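Local coordinates for DSBA-like thioredoxin domain-containing protein (PDB 2IN3) that probably acts as a thiol-disulfide oxidoreductase of the DsbA family, in the FrnE-like subfamily, and is a putative protein disulfide isomerase, at residues P8-C21 with W172-S184. Numbering follows the deposited sequence.
Sequences PVLWYIADPMCSWC and WGISGFPALVVES. With PO4 (phosphate ion), chain B.
Val9, Trp11 and Ile13 pair with Glu183, Val181 and Ala179 through two backbone hydrogen bonds each, setting strand 9-14 antiparallel to strand 179-184 in the thioredoxin-fold sheet; the straightest, Val9 N to Glu183 O, is 3.0 Å long. Strand 40-45 flanks the pair beyond strand 9-14, strand 187-192 beyond strand 179-184.

Aromatic and polar contacts meet on the sheet face that carries Trp11. Trp172 turns its edge to the face of that indole, planes 63° apart, with CH2 3.8 Å from Trp11 CD1. Trp11 NE1 donates to Glu183 OE1 (2.9 Å), meeting the oxygen from above the carboxylate plane; Glu183 reaches it with CG anti to the backbone N (chi1 -178°) and an extended chain. Replacing Trp11 with an alanine would probably leave Glu183 OE1 without this donor and Trp172 without the ring face its edge meets.

Apolar packing continues on the same face, where Ile13 CD1 lies among Trp172, Ile174 and Val181, while its CG2 branch touches the ring edge of Phe177 at CE1 (3.6 Å). On the other face Leu10 CD1 packs on Val182 CG2, and Leu180 CD2 lies against Tyr12 CD1, with helix 198-211 covering Leu10 and Val182.

Just before strand 179-184 the peptide bond preceding Pro178 is cis, as in the cis-proline loop facing the CxxC site of thioredoxin-like proteins. Cys18 and Cys21 fit that motif at the start of helix 19-35; Cys18 SG and Cys21 SG, 3.1 Å apart, are not joined as a disulfide in this model. Pro178 CB meets both Tyr12 CE1 (3.5 Å) and, roughly at right angles to it, Cys21 SG (3.8 Å).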
loop_
_atom_site.group_PDB
_atom_site.type_symbol
_atom_site.label_atom_id
_atom_site.label_comp_id
_atom_site.label_asym_id
_atom_site.label_seq_id
_atom_site.Cartn_x
_atom_site.Cartn_y
_atom_site.Cartn_z
ATOM N N PRO A 8 -3.377 14.700 14.177
ATOM C CA PRO A 8 -2.309 13.737 14.050
ATOM C C PRO A 8 -2.463 12.999 12.728
ATOM O O PRO A 8 -3.582 12.913 12.192
ATOM C CB PRO A 8 -2.565 12.776 15.210
ATOM C CG PRO A 8 -3.293 13.590 16.213
ATOM C CD PRO A 8 -4.200 14.443 15.374
ATOM N N VAL A 9 -1.356 12.470 12.217
ATOM C CA VAL A 9 -1.367 11.756 10.952
ATOM C C VAL A 9 -1.190 10.295 11.285
ATOM O O VAL A 9 -0.345 9.929 12.115
ATOM C CB VAL A 9 -0.220 12.225 9.986
ATOM C CG1 VAL A 9 -0.142 11.320 8.751
ATOM C CG2 VAL A 9 -0.397 13.682 9.571
ATOM N N LEU A 10 -2.008 9.470 10.653
ATOM C CA LEU A 10 -1.896 8.027 10.775
ATOM C C LEU A 10 -1.339 7.572 9.429
ATOM O O LEU A 10 -2.027 7.642 8.379
ATOM C CB LEU A 10 -3.265 7.380 11.077
ATOM C CG LEU A 10 -3.254 5.829 11.139
ATOM C CD1 LEU A 10 -2.393 5.302 12.287
ATOM C CD2 LEU A 10 -4.678 5.233 11.226
ATOM N N TRP A 11 -0.067 7.195 9.458
ATOM C CA TRP A 11 0.615 6.661 8.275
ATOM C C TRP A 11 0.326 5.173 8.059
ATOM O O TRP A 11 0.631 4.338 8.925
ATOM C CB TRP A 11 2.134 6.870 8.386
ATOM C CG TRP A 11 2.567 8.291 8.319
ATOM C CD1 TRP A 11 2.989 9.076 9.359
ATOM C CD2 TRP A 11 2.626 9.112 7.144
ATOM N NE1 TRP A 11 3.317 10.342 8.900
ATOM C CE2 TRP A 11 3.109 10.384 7.545
ATOM C CE3 TRP A 11 2.316 8.894 5.789
ATOM C CZ2 TRP A 11 3.280 11.450 6.639
ATOM C CZ3 TRP A 11 2.506 9.954 4.882
ATOM C CH2 TRP A 11 2.975 11.208 5.319
ATOM N N TYR A 12 -0.210 4.857 6.895
ATOM C CA TYR A 12 -0.360 3.479 6.461
ATOM C C TYR A 12 0.853 3.112 5.604
ATOM O O TYR A 12 1.027 3.645 4.510
ATOM C CB TYR A 12 -1.673 3.311 5.669
ATOM C CG TYR A 12 -1.920 1.911 5.151
ATOM C CD1 TYR A 12 -1.736 0.792 5.970
ATOM C CD2 TYR A 12 -2.346 1.720 3.853
ATOM C CE1 TYR A 12 -2.012 -0.513 5.484
ATOM C CE2 TYR A 12 -2.615 0.417 3.331
ATOM C CZ TYR A 12 -2.429 -0.675 4.158
ATOM O OH TYR A 12 -2.695 -1.929 3.661
ATOM N N ILE A 13 1.710 2.242 6.144
ATOM C CA ILE A 13 2.972 1.928 5.505
ATOM C C ILE A 13 2.778 0.576 4.854
ATOM O O ILE A 13 2.659 -0.464 5.538
ATOM C CB ILE A 13 4.162 1.907 6.512
ATOM C CG1 ILE A 13 4.288 3.277 7.219
ATOM C CG2 ILE A 13 5.446 1.569 5.793
ATOM C CD1 ILE A 13 5.273 3.324 8.385
ATOM N N ALA A 14 2.745 0.603 3.532
ATOM C CA ALA A 14 2.255 -0.543 2.751
ATOM C C ALA A 14 2.761 -0.502 1.335
ATOM O O ALA A 14 3.183 0.551 0.847
ATOM C CB ALA A 14 0.751 -0.609 2.776
ATOM N N ASP A 15 2.733 -1.657 0.695
ATOM C CA ASP A 15 3.123 -1.809 -0.691
ATOM C C ASP A 15 1.980 -2.547 -1.386
ATOM O O ASP A 15 1.509 -3.563 -0.864
ATOM C CB ASP A 15 4.387 -2.676 -0.743
ATOM C CG ASP A 15 4.974 -2.760 -2.133
ATOM O OD1 ASP A 15 4.294 -3.290 -3.043
ATOM O OD2 ASP A 15 6.121 -2.273 -2.326
ATOM N N PRO A 16 1.527 -2.049 -2.557
ATOM C CA PRO A 16 0.454 -2.684 -3.346
ATOM C C PRO A 16 0.735 -4.164 -3.695
ATOM O O PRO A 16 -0.211 -4.916 -3.935
ATOM C CB PRO A 16 0.475 -1.896 -4.667
ATOM C CG PRO A 16 1.141 -0.639 -4.374
ATOM C CD PRO A 16 2.081 -0.864 -3.238
HETATM N N MSE A 17 2.009 -4.559 -3.762
HETATM C CA MSE A 17 2.361 -5.975 -4.031
HETATM C C MSE A 17 2.755 -6.785 -2.804
HETATM O O MSE A 17 3.456 -7.784 -2.918
HETATM C CB MSE A 17 3.452 -6.088 -5.112
HETATM C CG MSE A 17 2.983 -5.494 -6.438
HETATM SE SE MSE A 17 4.426 -5.125 -7.675
HETATM C CE MSE A 17 4.723 -6.912 -8.413
ATOM N N CYS A 18 2.253 -6.358 -1.654
ATOM C CA CYS A 18 2.325 -7.087 -0.411
ATOM C C CYS A 18 0.944 -7.725 -0.124
ATOM O O CYS A 18 -0.059 -7.018 -0.067
ATOM C CB CYS A 18 2.728 -6.115 0.694
ATOM S SG CYS A 18 2.471 -6.755 2.372
ATOM N N SER A 19 0.897 -9.057 -0.001
ATOM C CA SER A 19 -0.377 -9.778 0.033
ATOM C C SER A 19 -1.135 -9.518 1.321
ATOM O O SER A 19 -2.338 -9.379 1.293
ATOM C CB SER A 19 -0.210 -11.276 -0.236
ATOM O OG SER A 19 0.644 -11.901 0.714
ATOM N N TRP A 20 -0.441 -9.458 2.453
ATOM C CA TRP A 20 -1.118 -9.117 3.714
ATOM C C TRP A 20 -1.654 -7.691 3.739
ATOM O O TRP A 20 -2.601 -7.389 4.498
ATOM C CB TRP A 20 -0.254 -9.411 4.936
ATOM C CG TRP A 20 -0.299 -10.880 5.312
ATOM C CD1 TRP A 20 0.671 -11.814 5.117
ATOM C CD2 TRP A 20 -1.397 -11.558 5.923
ATOM N NE1 TRP A 20 0.258 -13.042 5.590
ATOM C CE2 TRP A 20 -1.006 -12.904 6.106
ATOM C CE3 TRP A 20 -2.674 -11.155 6.347
ATOM C CZ2 TRP A 20 -1.863 -13.867 6.657
ATOM C CZ3 TRP A 20 -3.523 -12.122 6.904
ATOM C CH2 TRP A 20 -3.107 -13.447 7.057
ATOM N N CYS A 21 -1.052 -6.810 2.931
ATOM C CA CYS A 21 -1.605 -5.460 2.726
ATOM C C CYS A 21 -2.955 -5.563 2.020
ATOM O O CYS A 21 -3.927 -4.857 2.395
ATOM C CB CYS A 21 -0.622 -4.559 1.920
ATOM S SG CYS A 21 0.877 -4.140 2.929
ATOM N N TRP A 172 12.712 4.587 10.277
ATOM C CA TRP A 172 11.771 4.335 11.353
ATOM C C TRP A 172 11.828 2.903 11.903
ATOM O O TRP A 172 11.072 2.565 12.810
ATOM C CB TRP A 172 10.342 4.639 10.914
ATOM C CG TRP A 172 10.049 6.079 10.707
ATOM C CD1 TRP A 172 10.890 7.137 10.915
ATOM C CD2 TRP A 172 8.801 6.629 10.285
ATOM N NE1 TRP A 172 10.246 8.314 10.605
ATOM C CE2 TRP A 172 8.957 8.029 10.234
ATOM C CE3 TRP A 172 7.562 6.070 9.924
ATOM C CZ2 TRP A 172 7.918 8.884 9.839
ATOM C CZ3 TRP A 172 6.538 6.917 9.550
ATOM C CH2 TRP A 172 6.724 8.313 9.506
ATOM N N GLY A 173 12.684 2.062 11.332
ATOM C CA GLY A 173 12.836 0.684 11.800
ATOM C C GLY A 173 11.665 -0.259 11.543
ATOM O O GLY A 173 11.503 -1.250 12.267
ATOM N N ILE A 174 10.857 0.012 10.517
ATOM C CA ILE A 174 9.662 -0.810 10.279
ATOM C C ILE A 174 10.045 -2.213 9.779
ATOM O O ILE A 174 10.670 -2.354 8.737
ATOM C CB ILE A 174 8.663 -0.152 9.283
ATOM C CG1 ILE A 174 8.374 1.320 9.628
ATOM C CG2 ILE A 174 7.363 -0.978 9.166
ATOM C CD1 ILE A 174 7.666 1.565 10.945
ATOM N N SER A 175 9.635 -3.245 10.514
ATOM C CA SER A 175 10.103 -4.614 10.233
ATOM C C SER A 175 9.028 -5.526 9.622
ATOM O O SER A 175 9.332 -6.618 9.118
ATOM C CB SER A 175 10.676 -5.261 11.498
ATOM O OG SER A 175 9.653 -5.431 12.472
ATOM N N GLY A 176 7.779 -5.084 9.677
ATOM C CA GLY A 176 6.679 -5.876 9.169
ATOM C C GLY A 176 5.700 -4.969 8.465
ATOM O O GLY A 176 5.613 -3.782 8.769
ATOM N N PHE A 177 4.981 -5.522 7.500
ATOM C CA PHE A 177 4.027 -4.728 6.699
ATOM C C PHE A 177 2.770 -5.559 6.568
ATOM O O PHE A 177 2.874 -6.790 6.555
ATOM C CB PHE A 177 4.620 -4.402 5.342
ATOM C CG PHE A 177 5.927 -3.680 5.447
ATOM C CD1 PHE A 177 5.975 -2.294 5.322
ATOM C CD2 PHE A 177 7.110 -4.393 5.757
ATOM C CE1 PHE A 177 7.194 -1.611 5.454
ATOM C CE2 PHE A 177 8.335 -3.731 5.902
ATOM C CZ PHE A 177 8.376 -2.324 5.761
ATOM N N PRO A 178 1.589 -4.904 6.531
ATOM C CA PRO A 178 1.361 -3.452 6.609
ATOM C C PRO A 178 1.748 -2.913 7.999
ATOM O O PRO A 178 1.751 -3.680 8.954
ATOM C CB PRO A 178 -0.167 -3.339 6.458
ATOM C CG PRO A 178 -0.702 -4.667 6.927
ATOM C CD PRO A 178 0.324 -5.659 6.450
ATOM N N ALA A 179 2.095 -1.636 8.104
ATOM C CA ALA A 179 2.398 -1.065 9.411
ATOM C C ALA A 179 1.603 0.206 9.543
ATOM O O ALA A 179 1.223 0.818 8.540
ATOM C CB ALA A 179 3.886 -0.787 9.567
ATOM N N LEU A 180 1.330 0.588 10.784
ATOM C CA LEU A 180 0.611 1.825 11.051
ATOM C C LEU A 180 1.409 2.592 12.080
ATOM O O LEU A 180 1.814 2.026 13.117
ATOM C CB LEU A 180 -0.794 1.519 11.597
ATOM C CG LEU A 180 -1.834 1.082 10.541
ATOM C CD1 LEU A 180 -3.117 0.687 11.244
ATOM C CD2 LEU A 180 -2.151 2.159 9.536
ATOM N N VAL A 181 1.623 3.866 11.793
ATOM C CA VAL A 181 2.371 4.770 12.668
ATOM C C VAL A 181 1.600 6.071 12.803
ATOM O O VAL A 181 1.205 6.673 11.790
ATOM C CB VAL A 181 3.799 5.086 12.096
ATOM C CG1 VAL A 181 4.474 6.216 12.907
ATOM C CG2 VAL A 181 4.664 3.848 12.118
ATOM N N VAL A 182 1.405 6.512 14.045
ATOM C CA VAL A 182 0.896 7.859 14.294
ATOM C C VAL A 182 2.049 8.858 14.457
ATOM O O VAL A 182 2.997 8.639 15.211
ATOM C CB VAL A 182 -0.052 7.934 15.526
ATOM C CG1 VAL A 182 -0.549 9.371 15.717
ATOM C CG2 VAL A 182 -1.253 6.993 15.353
ATOM N N GLU A 183 1.967 9.946 13.712
ATOM C CA GLU A 183 2.937 11.012 13.817
ATOM C C GLU A 183 2.180 12.226 14.302
ATOM O O GLU A 183 1.229 12.696 13.658
ATOM C CB GLU A 183 3.593 11.273 12.459
ATOM C CG GLU A 183 4.658 12.336 12.493
ATOM C CD GLU A 183 5.569 12.289 11.285
ATOM O OE1 GLU A 183 5.060 12.237 10.135
ATOM O OE2 GLU A 183 6.805 12.317 11.500
ATOM N N SER A 184 2.592 12.715 15.460
ATOM C CA SER A 184 1.963 13.867 16.055
ATOM C C SER A 184 3.068 14.827 16.496
ATOM O O SER A 184 3.839 14.533 17.422
ATOM C CB SER A 184 1.078 13.449 17.229
ATOM O OG SER A 184 0.515 14.595 17.830
HETATM P P PO4 B . 4.172 -11.316 0.396
HETATM O O1 PO4 B . 4.790 -12.658 0.119
HETATM O O2 PO4 B . 5.149 -10.173 0.213
HETATM O O3 PO4 B . 2.974 -11.142 -0.485
HETATM O O4 PO4 B . 3.809 -11.302 1.878
#